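Local coordinates for protein D-glycero-alpha-D-manno-heptose 7-phosphate kinase (Campylobacter jejuni subsp. jejuni, PDB 4N3O) that phosphorylates D-glycero-alpha-D-manno-heptose 7-phosphate at C-1 with ATP, the first of three steps from this sugar phosphate to the GDP-heptose used in capsule polysaccharide biosynthesis, at residues 119-131 / 140-152. Sequence-based numbering, arbitrary orientation. Where two conformers were deposited one is given.
Sequences SSTLVVGVIKAFA and EYEIAKLAYEIER
The carboxylate of Glu151 meets the opening turn of helix 118-134 with one face and one edge. Over the face lie the CB of Ser119, 3.4 Å from Glu151 OE2, and the backbone of Ser120. At the edge, Ser120 OG donates a hydrogen bond to Glu151 OE1 on its syn lone pair, 2.8 Å away, close to the carboxylate plane. Glu151 gets there on an extended chain, with CG anti to its backbone N (chi1 -167°). A weak hydrogen bond from Gln164 of helix 162-169 also reaches OE1.

The other carboxylate, Glu140, sits at the far end. Lys128 NZ stands off its plane, 3.9 Å from Glu140 OE2: a long salt bridge, and the buried OE2 has no hydrogen-bond partner in the model.

Between these ends everything is apolar. The helix segments run at 124° to each other, 9.1 Å apart at closest approach. Ile127 is the knob, set in a hole made by Ile143, Leu146, Ala147 and Ile150. Its CD1 presses on Ala147 CA at 3.6 Å, while CG2 faces Ile143 and Leu146. At the small Ala147 the backbones come closest, its CA 5.8 Å from Val124 CA, and its CB takes Val124 CG2 at 3.6 Å and Val123 CG1. Beyond the knob, the Lys128 side chain runs across that of Ile143 at about a right angle, its CD 3.7 Å from Ile143 CD1.

This helix pair belongs to the N-terminal domain of the GHMP kinase fold. Ser119 and Glu151 are probably magnesium ligands, as in related enzymes, and Ser120 also touches Asp163, the likely proton acceptor. Held at OE1 by Ser120, the Glu151 carboxylate is probably restrained in its rotation beside the probable ATP-binding loop, so the serine bond probably acts as a second-shell support for the metal site.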
ATOM      1  N   SER A 119      -6.464  14.416 -11.524  1.00 54.32           N
ATOM      2  CA  SER A 119      -6.137  14.973 -12.853  1.00 56.40           C
ATOM      3  C   SER A 119      -4.657  15.280 -13.053  1.00 53.54           C
ATOM      4  O   SER A 119      -4.090  15.012 -14.113  1.00 57.49           O
ATOM      5  CB  SER A 119      -6.941  16.234 -13.104  1.00 58.94           C
ATOM      6  OG  SER A 119      -8.325  15.967 -12.977  1.00 63.68           O
ATOM      7  N   SER A 120      -4.045  15.862 -12.039  1.00 48.03           N
ATOM      8  CA  SER A 120      -2.640  16.208 -12.095  1.00 45.87           C
ATOM      9  C   SER A 120      -1.819  14.935 -12.129  1.00 44.12           C
ATOM     10  O   SER A 120      -0.852  14.850 -12.859  1.00 45.04           O
ATOM     11  CB  SER A 120      -2.254  17.009 -10.854  1.00 46.43           C
ATOM     12  OG  SER A 120      -3.125  18.104 -10.696  1.00 51.40           O
ATOM     13  N   THR A 121      -2.196  13.976 -11.284  1.00 40.57           N
ATOM     14  CA  THR A 121      -1.555  12.685 -11.222  1.00 43.90           C
ATOM     15  C   THR A 121      -1.582  11.975 -12.596  1.00 44.11           C
ATOM     16  O   THR A 121      -0.611  11.334 -12.992  1.00 43.31           O
ATOM     17  CB  THR A 121      -2.249  11.793 -10.151  1.00 49.50           C
ATOM     18  OG1 THR A 121      -2.075  12.366  -8.849  1.00 52.80           O
ATOM     19  CG2 THR A 121      -1.671  10.394 -10.136  1.00 51.84           C
ATOM     20  N   LEU A 122      -2.690  12.092 -13.317  1.00 44.63           N
ATOM     21  CA  LEU A 122      -2.809  11.456 -14.638  1.00 45.15           C
ATOM     22  C   LEU A 122      -1.884  12.115 -15.667  1.00 42.63           C
ATOM     23  O   LEU A 122      -1.138  11.429 -16.390  1.00 39.98           O
ATOM     24  CB  LEU A 122      -4.261  11.519 -15.123  1.00 47.06           C
ATOM     25  CG  LEU A 122      -4.571  10.997 -16.527  1.00 49.06           C
ATOM     26  CD1 LEU A 122      -4.148   9.552 -16.688  1.00 46.57           C
ATOM     27  CD2 LEU A 122      -6.058  11.144 -16.813  1.00 51.82           C
ATOM     28  N   VAL A 123      -1.920  13.445 -15.719  1.00 40.88           N
ATOM     29  CA  VAL A 123      -1.100  14.196 -16.681  1.00 39.76           C
ATOM     30  C   VAL A 123       0.390  13.904 -16.465  1.00 38.60           C
ATOM     31  O   VAL A 123       1.146  13.701 -17.420  1.00 36.37           O
ATOM     32  CB  VAL A 123      -1.366  15.717 -16.604  1.00 40.70           C
ATOM     33  CG1 VAL A 123      -0.408  16.478 -17.525  1.00 40.48           C
ATOM     34  CG2 VAL A 123      -2.826  16.044 -16.943  1.00 43.51           C
ATOM     35  N   VAL A 124       0.807  13.879 -15.204  1.00 40.57           N
ATOM     36  CA  VAL A 124       2.205  13.572 -14.859  1.00 39.08           C
ATOM     37  C   VAL A 124       2.608  12.159 -15.304  1.00 36.13           C
ATOM     38  O   VAL A 124       3.653  11.973 -15.897  1.00 36.09           O
ATOM     39  CB  VAL A 124       2.461  13.784 -13.353  1.00 38.43           C
ATOM     40  CG1 VAL A 124       3.762  13.141 -12.911  1.00 36.95           C
ATOM     41  CG2 VAL A 124       2.469  15.276 -13.046  1.00 41.83           C
ATOM     42  N   GLY A 125       1.772  11.168 -15.042  1.00 34.64           N
ATOM     43  CA  GLY A 125       2.108   9.813 -15.450  1.00 34.25           C
ATOM     44  C   GLY A 125       2.285   9.659 -16.951  1.00 35.76           C
ATOM     45  O   GLY A 125       3.181   8.965 -17.406  1.00 37.47           O
ATOM     46  N   VAL A 126       1.439  10.328 -17.724  1.00 35.64           N
ATOM     47  CA  VAL A 126       1.494  10.239 -19.181  1.00 34.52           C
ATOM     48  C   VAL A 126       2.728  10.970 -19.741  1.00 36.88           C
ATOM     49  O   VAL A 126       3.498  10.414 -20.553  1.00 35.34           O
ATOM     50  CB  VAL A 126       0.201  10.798 -19.765  1.00 35.38           C
ATOM     51  CG1 VAL A 126       0.261  10.833 -21.272  1.00 36.57           C
ATOM     52  CG2 VAL A 126      -0.979   9.960 -19.278  1.00 36.05           C
ATOM     53  N   ILE A 127       2.929  12.206 -19.291  1.00 36.33           N
ATOM     54  CA  ILE A 127       4.081  12.979 -19.707  1.00 37.64           C
ATOM     55  C   ILE A 127       5.335  12.168 -19.442  1.00 38.08           C
ATOM     56  O   ILE A 127       6.210  12.081 -20.291  1.00 38.09           O
ATOM     57  CB  ILE A 127       4.152  14.326 -18.953  1.00 39.86           C
ATOM     58  CG1 ILE A 127       3.044  15.262 -19.458  1.00 42.68           C
ATOM     59  CG2 ILE A 127       5.493  14.990 -19.188  1.00 41.03           C
ATOM     60  CD1 ILE A 127       2.821  16.506 -18.619  1.00 41.78           C
ATOM     61  N   LYS A 128       5.412  11.555 -18.261  1.00 39.20           N
ATOM     62  CA  LYS A 128       6.581  10.744 -17.869  1.00 36.84           C
ATOM     63  C   LYS A 128       6.776   9.551 -18.780  1.00 36.67           C
ATOM     64  O   LYS A 128       7.893   9.140 -19.042  1.00 40.78           O
ATOM     65  CB  LYS A 128       6.423  10.273 -16.428  1.00 36.95           C
ATOM     66  CG  LYS A 128       7.586   9.473 -15.889  1.00 37.90           C
ATOM     67  CD  LYS A 128       8.879  10.266 -15.777  1.00 39.76           C
ATOM     68  CE  LYS A 128       9.966   9.358 -15.257  1.00 40.95           C
ATOM     69  NZ  LYS A 128      11.258  10.060 -15.153  1.00 47.61           N
ATOM     70  N   ALA A 129       5.681   8.994 -19.267  1.00 37.09           N
ATOM     71  CA  ALA A 129       5.762   7.873 -20.177  1.00 38.41           C
ATOM     72  C   ALA A 129       6.439   8.306 -21.488  1.00 40.79           C
ATOM     73  O   ALA A 129       7.314   7.617 -22.003  1.00 39.22           O
ATOM     74  CB  ALA A 129       4.374   7.332 -20.449  1.00 40.30           C
ATOM     75  N   PHE A 130       6.032   9.459 -22.012  1.00 42.13           N
ATOM     76  CA  PHE A 130       6.623   9.997 -23.244  1.00 42.30           C
ATOM     77  C   PHE A 130       8.087  10.375 -23.051  1.00 42.57           C
ATOM     78  O   PHE A 130       8.915  10.123 -23.914  1.00 44.45           O
ATOM     79  CB  PHE A 130       5.839  11.232 -23.738  1.00 43.54           C
ATOM     80  CG  PHE A 130       4.555  10.897 -24.428  1.00 42.96           C
ATOM     81  CD1 PHE A 130       4.574  10.367 -25.710  1.00 44.58           C
ATOM     82  CD2 PHE A 130       3.341  11.136 -23.826  1.00 42.78           C
ATOM     83  CE1 PHE A 130       3.403  10.047 -26.358  1.00 45.72           C
ATOM     84  CE2 PHE A 130       2.162  10.829 -24.472  1.00 44.10           C
ATOM     85  CZ  PHE A 130       2.190  10.284 -25.741  1.00 45.75           C
ATOM     86  N   ALA A 131       8.395  10.994 -21.917  1.00 51.38           N
ATOM     87  CA  ALA A 131       9.757  11.407 -21.612  1.00 51.16           C
ATOM     88  C   ALA A 131      10.740  10.227 -21.571  1.00 51.99           C
ATOM     89  O   ALA A 131      11.841  10.313 -22.110  1.00 54.21           O
ATOM     90  CB  ALA A 131       9.785  12.168 -20.294  1.00 50.46           C
ATOM     91  N   GLU A 140      12.424  15.998 -12.956  1.00 58.15           N
ATOM     92  CA  GLU A 140      11.139  15.889 -12.302  1.00 58.12           C
ATOM     93  C   GLU A 140      10.420  17.251 -12.209  1.00 55.10           C
ATOM     94  O   GLU A 140       9.225  17.327 -12.468  1.00 53.13           O
ATOM     95  CB  GLU A 140      11.312  15.223 -10.935  1.00 62.77           C
ATOM     96  CG  GLU A 140      12.112  13.905 -10.961  1.00 71.01           C
ATOM     97  CD  GLU A 140      11.447  12.734 -11.704  1.00 73.72           C
ATOM     98  OE1 GLU A 140      11.693  11.565 -11.300  1.00 78.24           O
ATOM     99  OE2 GLU A 140      10.684  12.955 -12.671  1.00 70.55           O
ATOM    100  N   TYR A 141      11.130  18.320 -11.854  1.00 55.87           N
ATOM    101  CA  TYR A 141      10.511  19.660 -11.780  1.00 55.94           C
ATOM    102  C   TYR A 141       9.950  20.116 -13.140  1.00 52.62           C
ATOM    103  O   TYR A 141       8.847  20.659 -13.218  1.00 47.31           O
ATOM    104  CB  TYR A 141      11.500  20.696 -11.247  1.00 62.04           C
ATOM    105  CG  TYR A 141      11.050  22.117 -11.475  1.00 64.88           C
ATOM    106  CD1 TYR A 141      10.036  22.685 -10.708  1.00 64.76           C
ATOM    107  CD2 TYR A 141      11.644  22.896 -12.456  1.00 68.59           C
ATOM    108  CE1 TYR A 141       9.625  23.991 -10.923  1.00 67.12           C
ATOM    109  CE2 TYR A 141      11.243  24.200 -12.679  1.00 71.42           C
ATOM    110  CZ  TYR A 141      10.235  24.745 -11.914  1.00 71.20           C
ATOM    111  OH  TYR A 141       9.852  26.051 -12.151  1.00 76.08           O
ATOM    112  N   GLU A 142      10.716  19.863 -14.199  1.00 53.35           N
ATOM    113  CA  GLU A 142      10.321  20.208 -15.562  1.00 53.61           C
ATOM    114  C   GLU A 142       9.080  19.423 -15.957  1.00 49.20           C
ATOM    115  O   GLU A 142       8.252  19.914 -16.703  1.00 45.78           O
ATOM    116  CB  GLU A 142      11.494  19.977 -16.531  1.00 60.26           C
ATOM    117  CG  GLU A 142      12.642  20.969 -16.296  1.00 69.05           C
ATOM    118  CD  GLU A 142      14.025  20.446 -16.678  1.00 80.43           C
ATOM    119  OE1 GLU A 142      14.130  19.413 -17.375  1.00 85.46           O
ATOM    120  OE2 GLU A 142      15.026  21.080 -16.257  1.00 89.01           O
ATOM    121  N   ILE A 143       8.922  18.217 -15.422  1.00 46.87           N
ATOM    122  CA  ILE A 143       7.719  17.445 -15.727  1.00 44.68           C
ATOM    123  C   ILE A 143       6.517  18.014 -14.985  1.00 43.99           C
ATOM    124  O   ILE A 143       5.420  18.088 -15.536  1.00 44.45           O
ATOM    125  CB  ILE A 143       7.908  15.946 -15.442  1.00 43.94           C
ATOM    126  CG1 ILE A 143       8.784  15.334 -16.534  1.00 46.43           C
ATOM    127  CG2 ILE A 143       6.567  15.229 -15.379  1.00 40.43           C
ATOM    128  CD1 ILE A 143       9.137  13.873 -16.288  1.00 49.05           C
ATOM    129  N   ALA A 144       6.722  18.442 -13.749  1.00 45.28           N
ATOM    130  CA  ALA A 144       5.633  19.046 -12.984  1.00 46.48           C
ATOM    131  C   ALA A 144       5.206  20.373 -13.622  1.00 49.30           C
ATOM    132  O   ALA A 144       4.005  20.660 -13.664  1.00 48.91           O
ATOM    133  CB  ALA A 144       6.041  19.262 -11.537  1.00 48.79           C
ATOM    134  N   LYS A 145       6.165  21.181 -14.114  1.00 50.88           N
ATOM    135  CA  LYS A 145       5.783  22.437 -14.767  1.00 55.12           C
ATOM    136  C   LYS A 145       4.943  22.153 -15.988  1.00 53.18           C
ATOM    137  O   LYS A 145       3.831  22.666 -16.140  1.00 53.22           O
ATOM    138  CB  LYS A 145       6.974  23.315 -15.195  1.00 63.48           C
ATOM    139  CG  LYS A 145       7.520  24.219 -14.100  1.00 70.61           C
ATOM    140  CD  LYS A 145       8.028  25.569 -14.632  1.00 79.91           C
ATOM    141  CE  LYS A 145       9.312  25.522 -15.462  1.00 86.39           C
ATOM    142  NZ  LYS A 145       9.177  24.882 -16.798  1.00 88.94           N
ATOM    143  N   LEU A 146       5.479  21.319 -16.862  1.00 51.55           N
ATOM    144  CA  LEU A 146       4.784  20.981 -18.074  1.00 50.53           C
ATOM    145  C   LEU A 146       3.362  20.524 -17.708  1.00 47.43           C
ATOM    146  O   LEU A 146       2.388  21.021 -18.255  1.00 45.28           O
ATOM    147  CB  LEU A 146       5.583  19.940 -18.842  1.00 51.65           C
ATOM    148  CG  LEU A 146       5.217  19.717 -20.295  1.00 56.36           C
ATOM    149  CD1 LEU A 146       5.330  21.017 -21.083  1.00 58.86           C
ATOM    150  CD2 LEU A 146       6.138  18.658 -20.880  1.00 57.40           C
ATOM    151  N   ALA A 147       3.244  19.624 -16.739  1.00 46.43           N
ATOM    152  CA  ALA A 147       1.927  19.150 -16.295  1.00 46.46           C
ATOM    153  C   ALA A 147       0.995  20.303 -15.857  1.00 50.01           C
ATOM    154  O   ALA A 147      -0.204  20.318 -16.170  1.00 48.80           O
ATOM    155  CB  ALA A 147       2.090  18.168 -15.153  1.00 45.45           C
ATOM    156  N   TYR A 148       1.548  21.260 -15.124  1.00 51.54           N
ATOM    157  CA  TYR A 148       0.771  22.390 -14.636  1.00 54.27           C
ATOM    158  C   TYR A 148       0.298  23.295 -15.771  1.00 56.34           C
ATOM    159  O   TYR A 148      -0.849  23.736 -15.773  1.00 59.43           O
ATOM    160  CB  TYR A 148       1.595  23.187 -13.617  1.00 57.08           C
ATOM    161  CG  TYR A 148       0.948  24.469 -13.155  1.00 59.33           C
ATOM    162  CD1 TYR A 148      -0.133  24.446 -12.275  1.00 61.24           C
ATOM    163  CD2 TYR A 148       1.430  25.700 -13.577  1.00 60.05           C
ATOM    164  CE1 TYR A 148      -0.728  25.620 -11.838  1.00 65.53           C
ATOM    165  CE2 TYR A 148       0.841  26.883 -13.152  1.00 63.98           C
ATOM    166  CZ  TYR A 148      -0.238  26.841 -12.282  1.00 66.23           C
ATOM    167  OH  TYR A 148      -0.830  28.015 -11.856  1.00 69.00           O
ATOM    168  N   GLU A 149       1.178  23.555 -16.738  1.00 58.15           N
ATOM    169  CA  GLU A 149       0.858  24.430 -17.869  1.00 58.23           C
ATOM    170  C   GLU A 149      -0.279  23.858 -18.684  1.00 60.98           C
ATOM    171  O   GLU A 149      -1.233  24.563 -19.061  1.00 63.08           O
ATOM    172  CB  GLU A 149       2.087  24.621 -18.752  1.00 61.66           C
ATOM    173  CG  GLU A 149       3.242  25.309 -18.021  1.00 67.19           C
ATOM    174  CD  GLU A 149       4.454  25.579 -18.901  1.00 74.36           C
ATOM    175  OE1 GLU A 149       4.453  25.131 -20.075  1.00 83.13           O
ATOM    176  OE2 GLU A 149       5.412  26.245 -18.422  1.00 73.38           O
ATOM    177  N   ILE A 150      -0.174  22.568 -18.954  1.00 60.25           N
ATOM    178  CA  ILE A 150      -1.177  21.870 -19.730  1.00 62.51           C
ATOM    179  C   ILE A 150      -2.497  21.877 -18.975  1.00 64.67           C
ATOM    180  O   ILE A 150      -3.550  22.112 -19.570  1.00 68.47           O
ATOM    181  CB  ILE A 150      -0.711  20.424 -20.058  1.00 61.30           C
ATOM    182  CG1 ILE A 150       0.442  20.473 -21.075  1.00 60.92           C
ATOM    183  CG2 ILE A 150      -1.847  19.587 -20.623  1.00 61.27           C
ATOM    184  CD1 ILE A 150       1.122  19.139 -21.303  1.00 59.27           C
ATOM    185  N   GLU A 151      -2.437  21.682 -17.660  1.00 62.78           N
ATOM    186  CA  GLU A 151      -3.663  21.615 -16.867  1.00 63.89           C
ATOM    187  C   GLU A 151      -4.373  22.968 -16.660  1.00 66.02           C
ATOM    188  O   GLU A 151      -5.606  22.997 -16.630  1.00 66.69           O
ATOM    189  CB  GLU A 151      -3.429  20.897 -15.526  1.00 63.77           C
ATOM    190  CG  GLU A 151      -4.728  20.517 -14.818  1.00 68.53           C
ATOM    191  CD  GLU A 151      -4.525  19.654 -13.582  1.00 74.61           C
ATOM    192  OE1 GLU A 151      -3.363  19.330 -13.239  1.00 79.60           O
ATOM    193  OE2 GLU A 151      -5.538  19.284 -12.950  1.00 80.38           O
ATOM    194  N   ARG A 152      -3.628  24.067 -16.516  0.50 64.58           N
ATOM    195  CA  ARG A 152      -4.281  25.372 -16.336  0.50 68.29           C
ATOM    196  C   ARG A 152      -4.832  25.890 -17.663  0.50 72.15           C
ATOM    197  O   ARG A 152      -5.940  26.422 -17.710  0.50 73.00           O
ATOM    198  CB  ARG A 152      -3.339  26.425 -15.730  0.50 66.51           C
ATOM    199  CG  ARG A 152      -2.232  26.908 -16.654  0.50 64.83           C
ATOM    200  CD  ARG A 152      -1.430  28.038 -16.022  0.50 63.13           C
ATOM    201  NE  ARG A 152      -0.282  28.415 -16.841  0.50 60.72           N
ATOM    202  CZ  ARG A 152       0.586  29.362 -16.515  0.50 59.97           C
ATOM    203  NH1 ARG A 152       1.604  29.635 -17.321  0.50 60.53           N
ATOM    204  NH2 ARG A 152       0.434  30.037 -15.384  0.50 59.92           N
TER